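Local coordinates for polysaccharide biosynthesis protein CapD (Bacillus thuringiensis HD-771, PDB 6BWC) that probably dehydrates UDP-N-acetylglucosamine with bound NADP, as a short-chain dehydrogenase/reductase family enzyme at an early step toward CMP-pseudaminic acid for flagellin glycosylation, at residues 231-235 with 319-323. The protein carries 2 engineered substitutions. Residues are numbered along the deposited sequence; the frame is centred on the assembly and turned at random.
Sequences MPVIS and QNAIS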
loop_
_atom_site.group_PDB
_atom_site.type_symbol
_atom_site.label_atom_id
_atom_site.label_comp_id
_atom_site.label_asym_id
_atom_site.label_seq_id
_atom_site.Cartn_x
_atom_site.Cartn_y
_atom_site.Cartn_z
ATOM N N MET C 231 -39.086 6.584 -17.978
ATOM C CA MET C 231 -39.604 5.470 -17.214
ATOM C C MET C 231 -40.898 5.843 -16.521
ATOM O O MET C 231 -41.131 6.992 -16.175
ATOM C CB MET C 231 -38.584 5.003 -16.179
ATOM C CG MET C 231 -37.257 4.498 -16.755
ATOM S SD MET C 231 -35.818 5.048 -15.804
ATOM C CE MET C 231 -36.294 4.276 -14.289
ATOM N N PRO C 232 -41.757 4.857 -16.323
ATOM C CA PRO C 232 -43.008 5.083 -15.641
ATOM C C PRO C 232 -42.851 5.147 -14.122
ATOM O O PRO C 232 -42.069 4.386 -13.534
ATOM C CB PRO C 232 -43.814 3.850 -16.027
ATOM C CG PRO C 232 -42.775 2.785 -16.173
ATOM C CD PRO C 232 -41.645 3.481 -16.837
ATOM N N VAL C 233 -43.633 6.036 -13.505
ATOM C CA VAL C 233 -43.684 6.195 -12.042
ATOM C C VAL C 233 -44.549 5.122 -11.425
ATOM O O VAL C 233 -45.557 4.721 -11.996
ATOM C CB VAL C 233 -44.190 7.592 -11.649
ATOM C CG1 VAL C 233 -44.752 7.649 -10.233
ATOM C CG2 VAL C 233 -43.055 8.577 -11.799
ATOM N N ILE C 234 -44.126 4.645 -10.256
ATOM C CA ILE C 234 -44.903 3.681 -9.517
ATOM C C ILE C 234 -45.081 4.138 -8.091
ATOM O O ILE C 234 -44.134 4.591 -7.448
ATOM C CB ILE C 234 -44.289 2.301 -9.614
ATOM C CG1 ILE C 234 -44.589 1.789 -11.030
ATOM C CG2 ILE C 234 -44.844 1.375 -8.535
ATOM C CD1 ILE C 234 -43.920 0.487 -11.391
ATOM N N SER C 235 -46.337 4.043 -7.641
ATOM C CA SER C 235 -46.698 4.268 -6.259
ATOM C C SER C 235 -46.409 2.987 -5.504
ATOM O O SER C 235 -46.608 1.883 -6.020
ATOM C CB SER C 235 -48.171 4.642 -6.127
ATOM O OG SER C 235 -48.686 4.251 -4.857
ATOM N N GLN C 319 -45.000 13.476 -11.589
ATOM C CA GLN C 319 -45.467 12.802 -12.815
ATOM C C GLN C 319 -46.425 11.672 -12.416
ATOM O O GLN C 319 -46.180 10.941 -11.440
ATOM C CB GLN C 319 -44.274 12.258 -13.618
ATOM C CG GLN C 319 -44.557 11.148 -14.632
ATOM C CD GLN C 319 -43.294 10.384 -15.031
ATOM O OE1 GLN C 319 -43.310 9.150 -15.215
ATOM N NE2 GLN C 319 -42.184 11.113 -15.172
ATOM N N ASN C 320 -47.486 11.519 -13.202
ATOM C CA ASN C 320 -48.549 10.566 -12.905
ATOM C C ASN C 320 -48.095 9.119 -12.906
ATOM O O ASN C 320 -47.423 8.653 -13.826
ATOM C CB ASN C 320 -49.717 10.779 -13.872
ATOM C CG ASN C 320 -50.423 12.095 -13.613
ATOM O OD1 ASN C 320 -50.527 12.516 -12.471
ATOM N ND2 ASN C 320 -50.870 12.766 -14.654
ATOM N N ALA C 321 -48.446 8.418 -11.841
ATOM C CA ALA C 321 -48.212 7.002 -11.781
ATOM C C ALA C 321 -48.940 6.313 -12.921
ATOM O O ALA C 321 -49.804 6.893 -13.583
ATOM C CB ALA C 321 -48.672 6.423 -10.442
ATOM N N ILE C 322 -48.547 5.071 -13.154
ATOM C CA ILE C 322 -49.401 4.124 -13.846
ATOM C C ILE C 322 -50.533 3.792 -12.879
ATOM O O ILE C 322 -50.402 4.011 -11.677
ATOM C CB ILE C 322 -48.632 2.854 -14.279
ATOM C CG1 ILE C 322 -48.115 2.053 -13.070
ATOM C CG2 ILE C 322 -47.474 3.234 -15.207
ATOM C CD1 ILE C 322 -47.404 0.768 -13.443
ATOM N N SER C 323 -51.641 3.282 -13.401
ATOM C CA SER C 323 -52.724 2.780 -12.551
ATOM C C SER C 323 -52.283 1.479 -11.881
ATOM O O SER C 323 -51.365 0.813 -12.372
ATOM C CB SER C 323 -53.978 2.525 -13.393
ATOM O OG SER C 323 -53.699 1.692 -14.513
#
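V233 meets A321 and I322 where the loop 319-323 runs across the edge of the short strand 233-235, the two chain directions 78° apart, and a single hydrogen bond joins the backbones, from I322 N to V233 O at 3.2 Å and nearly straight (164° at the hydrogen). The same carbonyl oxygen also receives a CA-H...O contact from A321 CA at 3.5 Å. V233 reaches into the bend of the loop. V233 CG1, turned anti to the backbone N (chi1 158°), lies 4.1 Å from A321 CB, while V233 CG2 rests over the face of the Q319 amide. The extended side chain of Q319 and that of V233 run alongside each other, pointing opposite ways, and the Q319 amide comes near the carbonyl of M231. Beyond the bonded carbonyl, I322 fills the other side of the crossing with both branches: CG2 packs on P232 CB at 3.8 Å, and on the other branch, laid obliquely across I234, I322 CD1 comes within 3.8 Å of I234 CG1. I234 and I322 both touch L327, so this apolar patch continues onto helix 324-333. S235 is the N-cap of helix 236-251, its OG bonded to D238 N. On the other flank P232, just before the strand, and I234 bond through their backbones to M204 and R202 of strand 201-205. The contact joins the loop leading into helix 324-333 to the edge of the small three-stranded sheet beside the main Rossmann-type sheet of this short-chain dehydrogenase fold, with the M231 side chain about 7 Å from the bound UDP-N-acetylglucosamine.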